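Long-range contact in cyclopropane mycolic acid synthase 3 (Mycobacterium tuberculosis, PDB 1L1E), which probably converts a double bond at the proximal position of an alpha mycolic acid into a cyclopropane ring, using a methylene group from S-adenosyl-L-methionine: residues 219-233 / 273-287. Sequence-based numbering, arbitrary orientation.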
loop_
_atom_site.group_PDB
_atom_site.type_symbol
_atom_site.label_atom_id
_atom_site.label_comp_id
_atom_site.label_asym_id
_atom_site.label_seq_id
_atom_site.Cartn_x
_atom_site.Cartn_y
_atom_site.Cartn_z
ATOM N N GLY A 219 -21.660 -2.999 -6.234
ATOM C CA GLY A 219 -21.839 -4.366 -6.688
ATOM C C GLY A 219 -20.814 -5.366 -6.174
ATOM O O GLY A 219 -20.976 -6.570 -6.362
ATOM N N PHE A 220 -19.756 -4.877 -5.534
ATOM C CA PHE A 220 -18.714 -5.752 -5.011
ATOM C C PHE A 220 -19.165 -6.588 -3.830
ATOM O O PHE A 220 -19.935 -6.142 -2.970
ATOM C CB PHE A 220 -17.488 -4.946 -4.569
ATOM C CG PHE A 220 -16.524 -4.615 -5.676
ATOM C CD1 PHE A 220 -16.033 -3.323 -5.818
ATOM C CD2 PHE A 220 -16.036 -5.613 -6.520
ATOM C CE1 PHE A 220 -15.061 -3.026 -6.780
ATOM C CE2 PHE A 220 -15.067 -5.329 -7.478
ATOM C CZ PHE A 220 -14.577 -4.024 -7.608
ATOM N N ARG A 221 -18.673 -7.816 -3.802
ATOM C CA ARG A 221 -18.942 -8.722 -2.707
ATOM C C ARG A 221 -17.595 -8.888 -1.999
ATOM O O ARG A 221 -16.594 -9.247 -2.630
ATOM C CB ARG A 221 -19.442 -10.066 -3.243
ATOM C CG ARG A 221 -20.830 -9.997 -3.883
ATOM C CD ARG A 221 -21.214 -11.296 -4.571
ATOM N NE ARG A 221 -20.301 -11.625 -5.661
ATOM C CZ ARG A 221 -19.475 -12.669 -5.649
ATOM N NH1 ARG A 221 -19.450 -13.487 -4.604
ATOM N NH2 ARG A 221 -18.668 -12.894 -6.680
ATOM N N VAL A 222 -17.556 -8.589 -0.704
ATOM C CA VAL A 222 -16.332 -8.735 0.065
ATOM C C VAL A 222 -16.266 -10.189 0.494
ATOM O O VAL A 222 -16.887 -10.580 1.483
ATOM C CB VAL A 222 -16.349 -7.844 1.315
ATOM C CG1 VAL A 222 -15.066 -8.035 2.106
ATOM C CG2 VAL A 222 -16.530 -6.395 0.904
ATOM N N THR A 223 -15.508 -10.987 -0.248
ATOM C CA THR A 223 -15.396 -12.417 0.036
ATOM C C THR A 223 -14.310 -12.849 1.027
ATOM O O THR A 223 -14.298 -14.001 1.478
ATOM C CB THR A 223 -15.204 -13.210 -1.271
ATOM O OG1 THR A 223 -14.045 -12.723 -1.957
ATOM C CG2 THR A 223 -16.428 -13.047 -2.178
ATOM N N ALA A 224 -13.402 -11.937 1.361
ATOM C CA ALA A 224 -12.334 -12.250 2.299
ATOM C C ALA A 224 -11.690 -11.002 2.900
ATOM O O ALA A 224 -11.606 -9.950 2.256
ATOM C CB ALA A 224 -11.260 -13.109 1.603
ATOM N N VAL A 225 -11.262 -11.116 4.151
ATOM C CA VAL A 225 -10.585 -10.015 4.832
ATOM C C VAL A 225 -9.502 -10.626 5.713
ATOM O O VAL A 225 -9.728 -11.641 6.375
ATOM C CB VAL A 225 -11.526 -9.196 5.744
ATOM C CG1 VAL A 225 -10.833 -7.891 6.135
ATOM C CG2 VAL A 225 -12.838 -8.919 5.046
ATOM N N GLN A 226 -8.329 -10.011 5.714
ATOM C CA GLN A 226 -7.221 -10.505 6.518
ATOM C C GLN A 226 -6.536 -9.326 7.157
ATOM O O GLN A 226 -6.211 -8.363 6.473
ATOM C CB GLN A 226 -6.218 -11.276 5.643
ATOM C CG GLN A 226 -4.900 -11.628 6.354
ATOM C CD GLN A 226 -4.085 -12.663 5.576
ATOM O OE1 GLN A 226 -4.416 -12.988 4.433
ATOM N NE2 GLN A 226 -3.020 -13.182 6.194
ATOM N N SER A 227 -6.340 -9.383 8.473
ATOM C CA SER A 227 -5.667 -8.295 9.171
ATOM C C SER A 227 -4.180 -8.612 9.308
ATOM O O SER A 227 -3.796 -9.765 9.501
ATOM C CB SER A 227 -6.284 -8.080 10.554
ATOM O OG SER A 227 -6.194 -9.260 11.323
ATOM N N LEU A 228 -3.348 -7.583 9.202
ATOM C CA LEU A 228 -1.899 -7.735 9.304
ATOM C C LEU A 228 -1.342 -6.772 10.340
ATOM O O LEU A 228 -0.192 -6.347 10.259
ATOM C CB LEU A 228 -1.258 -7.443 7.946
ATOM C CG LEU A 228 -1.590 -8.458 6.849
ATOM C CD1 LEU A 228 -1.050 -7.959 5.523
ATOM C CD2 LEU A 228 -0.981 -9.816 7.204
ATOM N N GLN A 229 -2.173 -6.436 11.318
ATOM C CA GLN A 229 -1.807 -5.493 12.364
ATOM C C GLN A 229 -0.366 -5.551 12.881
ATOM O O GLN A 229 0.374 -4.562 12.781
ATOM C CB GLN A 229 -2.780 -5.645 13.537
ATOM C CG GLN A 229 -2.630 -4.595 14.627
ATOM C CD GLN A 229 -3.757 -4.675 15.635
ATOM O OE1 GLN A 229 -3.958 -5.706 16.276
ATOM N NE2 GLN A 229 -4.515 -3.587 15.769
ATOM N N LEU A 230 0.027 -6.700 13.427
ATOM C CA LEU A 230 1.366 -6.847 13.999
ATOM C C LEU A 230 2.491 -6.895 12.971
ATOM O O LEU A 230 3.654 -6.678 13.304
ATOM C CB LEU A 230 1.418 -8.089 14.901
ATOM C CG LEU A 230 0.398 -8.105 16.056
ATOM C CD1 LEU A 230 0.611 -9.337 16.925
ATOM C CD2 LEU A 230 0.534 -6.840 16.897
ATOM N N HIS A 231 2.162 -7.187 11.721
ATOM C CA HIS A 231 3.192 -7.219 10.690
ATOM C C HIS A 231 3.570 -5.782 10.357
ATOM O O HIS A 231 4.706 -5.501 9.984
ATOM C CB HIS A 231 2.684 -7.947 9.444
ATOM C CG HIS A 231 2.422 -9.408 9.666
ATOM N ND1 HIS A 231 3.420 -10.362 9.622
ATOM C CD2 HIS A 231 1.282 -10.072 9.971
ATOM C CE1 HIS A 231 2.905 -11.549 9.888
ATOM N NE2 HIS A 231 1.610 -11.401 10.104
ATOM N N TYR A 232 2.626 -4.858 10.506
ATOM C CA TYR A 232 2.947 -3.471 10.195
ATOM C C TYR A 232 3.826 -2.868 11.278
ATOM O O TYR A 232 4.729 -2.092 10.987
ATOM C CB TYR A 232 1.673 -2.638 10.000
ATOM C CG TYR A 232 1.927 -1.324 9.291
ATOM C CD1 TYR A 232 2.898 -1.229 8.288
ATOM C CD2 TYR A 232 1.175 -0.187 9.587
ATOM C CE1 TYR A 232 3.110 -0.045 7.600
ATOM C CE2 TYR A 232 1.379 1.011 8.898
ATOM C CZ TYR A 232 2.349 1.072 7.905
ATOM O OH TYR A 232 2.558 2.250 7.219
ATOM N N ALA A 233 3.574 -3.243 12.529
ATOM C CA ALA A 233 4.370 -2.745 13.643
ATOM C C ALA A 233 5.845 -3.110 13.430
ATOM O O ALA A 233 6.730 -2.284 13.630
ATOM C CB ALA A 233 3.863 -3.347 14.963
ATOM N N PHE A 273 -0.053 0.619 16.000
ATOM C CA PHE A 273 -0.545 -0.652 15.487
ATOM C C PHE A 273 -0.283 -1.765 16.490
ATOM O O PHE A 273 -1.048 -2.717 16.588
ATOM C CB PHE A 273 0.113 -0.982 14.143
ATOM C CG PHE A 273 -0.335 -0.089 13.010
ATOM C CD1 PHE A 273 0.208 1.184 12.849
ATOM C CD2 PHE A 273 -1.309 -0.516 12.118
ATOM C CE1 PHE A 273 -0.213 2.015 11.815
ATOM C CE2 PHE A 273 -1.739 0.304 11.085
ATOM C CZ PHE A 273 -1.190 1.575 10.931
ATOM N N ARG A 274 0.801 -1.633 17.243
ATOM C CA ARG A 274 1.167 -2.626 18.245
ATOM C C ARG A 274 0.172 -2.591 19.410
ATOM O O ARG A 274 -0.174 -3.629 19.977
ATOM C CB ARG A 274 2.597 -2.354 18.726
ATOM C CG ARG A 274 3.158 -3.355 19.719
ATOM C CD ARG A 274 4.684 -3.289 19.719
ATOM N NE ARG A 274 5.251 -4.087 18.633
ATOM C CZ ARG A 274 6.273 -3.711 17.868
ATOM N NH1 ARG A 274 6.858 -2.533 18.059
ATOM N NH2 ARG A 274 6.701 -4.516 16.903
ATOM N N GLN A 275 -0.302 -1.395 19.749
ATOM C CA GLN A 275 -1.262 -1.238 20.834
ATOM C C GLN A 275 -2.700 -1.364 20.341
ATOM O O GLN A 275 -3.638 -1.223 21.121
ATOM C CB GLN A 275 -1.076 0.114 21.521
ATOM C CG GLN A 275 0.282 0.283 22.175
ATOM C CD GLN A 275 0.538 1.703 22.618
ATOM O OE1 GLN A 275 -0.109 2.209 23.534
ATOM N NE2 GLN A 275 1.482 2.359 21.965
ATOM N N GLY A 276 -2.865 -1.603 19.042
ATOM C CA GLY A 276 -4.192 -1.779 18.472
ATOM C C GLY A 276 -5.014 -0.554 18.121
ATOM O O GLY A 276 -6.217 -0.679 17.904
ATOM N N TYR A 277 -4.389 0.619 18.062
ATOM C CA TYR A 277 -5.106 1.852 17.718
ATOM C C TYR A 277 -5.456 1.928 16.237
ATOM O O TYR A 277 -6.374 2.655 15.836
ATOM C CB TYR A 277 -4.275 3.079 18.095
ATOM C CG TYR A 277 -4.209 3.313 19.581
ATOM C CD1 TYR A 277 -3.285 2.641 20.374
ATOM C CD2 TYR A 277 -5.108 4.174 20.201
ATOM C CE1 TYR A 277 -3.256 2.825 21.757
ATOM C CE2 TYR A 277 -5.091 4.357 21.574
ATOM C CZ TYR A 277 -4.166 3.687 22.348
ATOM O OH TYR A 277 -4.154 3.895 23.709
ATOM N N THR A 278 -4.710 1.186 15.427
ATOM C CA THR A 278 -4.943 1.152 13.990
ATOM C C THR A 278 -4.667 -0.264 13.485
ATOM O O THR A 278 -4.049 -1.061 14.183
ATOM C CB THR A 278 -4.041 2.179 13.258
ATOM O OG1 THR A 278 -2.663 1.880 13.500
ATOM C CG2 THR A 278 -4.327 3.579 13.767
ATOM N N ASP A 279 -5.131 -0.579 12.280
ATOM C CA ASP A 279 -4.934 -1.912 11.715
ATOM C C ASP A 279 -4.659 -1.796 10.212
ATOM O O ASP A 279 -4.741 -0.706 9.634
ATOM C CB ASP A 279 -6.201 -2.756 11.940
ATOM C CG ASP A 279 -5.920 -4.258 12.023
ATOM O OD1 ASP A 279 -5.134 -4.787 11.214
ATOM O OD2 ASP A 279 -6.511 -4.921 12.900
ATOM N N VAL A 280 -4.311 -2.921 9.592
ATOM C CA VAL A 280 -4.064 -2.973 8.149
ATOM C C VAL A 280 -4.782 -4.227 7.664
ATOM O O VAL A 280 -4.501 -5.334 8.130
ATOM C CB VAL A 280 -2.567 -3.081 7.811
ATOM C CG1 VAL A 280 -2.391 -3.376 6.320
ATOM C CG2 VAL A 280 -1.863 -1.783 8.154
ATOM N N ASP A 281 -5.708 -4.044 6.728
ATOM C CA ASP A 281 -6.501 -5.141 6.201
ATOM C C ASP A 281 -6.353 -5.326 4.693
ATOM O O ASP A 281 -6.099 -4.372 3.952
ATOM C CB ASP A 281 -7.984 -4.905 6.498
ATOM C CG ASP A 281 -8.403 -5.350 7.905
ATOM O OD1 ASP A 281 -7.537 -5.703 8.726
ATOM O OD2 ASP A 281 -9.621 -5.331 8.184
ATOM N N GLN A 282 -6.520 -6.565 4.252
ATOM C CA GLN A 282 -6.478 -6.884 2.839
ATOM C C GLN A 282 -7.890 -7.371 2.547
ATOM O O GLN A 282 -8.340 -8.375 3.111
ATOM C CB GLN A 282 -5.470 -8.004 2.534
ATOM C CG GLN A 282 -3.982 -7.635 2.680
ATOM C CD GLN A 282 -3.075 -8.532 1.825
ATOM O OE1 GLN A 282 -3.419 -9.680 1.531
ATOM N NE2 GLN A 282 -1.915 -8.010 1.427
ATOM N N PHE A 283 -8.596 -6.642 1.685
ATOM C CA PHE A 283 -9.958 -7.001 1.319
ATOM C C PHE A 283 -9.979 -7.631 -0.056
ATOM O O PHE A 283 -9.461 -7.061 -1.017
ATOM C CB PHE A 283 -10.869 -5.768 1.268
ATOM C CG PHE A 283 -10.962 -5.009 2.562
ATOM C CD1 PHE A 283 -10.026 -4.040 2.881
ATOM C CD2 PHE A 283 -12.018 -5.239 3.445
ATOM C CE1 PHE A 283 -10.134 -3.297 4.060
ATOM C CE2 PHE A 283 -12.137 -4.505 4.623
ATOM C CZ PHE A 283 -11.196 -3.530 4.931
ATOM N N THR A 284 -10.571 -8.811 -0.153
ATOM C CA THR A 284 -10.689 -9.451 -1.437
ATOM C C THR A 284 -12.113 -9.143 -1.873
ATOM O O THR A 284 -13.074 -9.487 -1.180
ATOM C CB THR A 284 -10.477 -10.969 -1.347
ATOM O OG1 THR A 284 -9.171 -11.242 -0.814
ATOM C CG2 THR A 284 -10.586 -11.588 -2.740
ATOM N N LEU A 285 -12.241 -8.471 -3.006
ATOM C CA LEU A 285 -13.552 -8.101 -3.521
ATOM C C LEU A 285 -13.812 -8.726 -4.891
ATOM O O LEU A 285 -12.994 -8.608 -5.804
ATOM C CB LEU A 285 -13.644 -6.580 -3.627
ATOM C CG LEU A 285 -13.079 -5.799 -2.440
ATOM C CD1 LEU A 285 -13.113 -4.326 -2.764
ATOM C CD2 LEU A 285 -13.864 -6.099 -1.184
ATOM N N GLU A 286 -14.951 -9.393 -5.026
ATOM C CA GLU A 286 -15.313 -10.029 -6.289
ATOM C C GLU A 286 -16.436 -9.264 -6.984
ATOM O O GLU A 286 -17.414 -8.872 -6.348
ATOM C CB GLU A 286 -15.749 -11.471 -6.052
ATOM C CG GLU A 286 -14.608 -12.405 -5.682
ATOM C CD GLU A 286 -15.047 -13.852 -5.635
ATOM O OE1 GLU A 286 -15.733 -14.282 -6.581
ATOM O OE2 GLU A 286 -14.705 -14.556 -4.664
ATOM N N LYS A 287 -16.290 -9.049 -8.288
ATOM C CA LYS A 287 -17.302 -8.328 -9.055
ATOM C C LYS A 287 -18.585 -9.146 -9.106
ATOM O O LYS A 287 -18.559 -10.360 -8.902
ATOM C CB LYS A 287 -16.797 -8.055 -10.476
ATOM C CG LYS A 287 -17.812 -7.355 -11.373
ATOM C CD LYS A 287 -17.155 -6.733 -12.600
ATOM C CE LYS A 287 -18.179 -5.961 -13.424
ATOM N NZ LYS A 287 -17.571 -5.069 -14.453
#
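Tyr-232 drives the edge of its ring into the face of Phe-273, a T-shaped pair with the planes at 88° and CD2 of Tyr-232 3.2 Å from CZ of Phe-273. CG of Tyr-232 lies anti to the backbone N (chi1 -163°), which sets CD2 over the centre of that face; CB of Thr-278 covers the other. Val-280 CG2 adds a contact 3.7 Å from Tyr-232 CD2. This cluster is tight and buried, where the helix starting at Gln-229 meets the end of helix 256-274. On its partly exposed flank Gln-229 stretches its amide almost flat against the carboxylate of Asp-279, 13° between planes, and NE2 gives a straight bond to Thr-278 O (3.0 Å), approaching from above the carbonyl plane.

From there strand 221-227, outermost on this side of the sheet, runs antiparallel to strand 279-286, which is inserted between it and strand 163-170 in the 3-2-1-4-5-7-6 order of class I methyltransferases. Thr-284 N bonds Ala-224 O at 2.9 Å, beside a classic bulge that sets Thr-223 and Ala-224 both opposite Thr-284. On one face Val-222 CG2 and Leu-285 CD2 are pressed to 3.4 Å, Leu-285 CB makes a CH-pi contact over the Phe-220 ring, and helix 208-216 packs beneath.

The side bearing Arg-221, Thr-223 and Glu-286 is more open. Arg-221, its chain bent at chi3, brings NH2 to Glu-286 OE1 at 3.2 Å from above the carboxylate plane; the added bond to Lys-287 O is weak.

Chemically, then, backbone bonds hold the strands, the peripheral ion pair probably adding little, while aromatic packing probably helps hold Tyr-232, part of the carbonate pocket, and Phe-273 near Cys-269, the active-site residue by similarity.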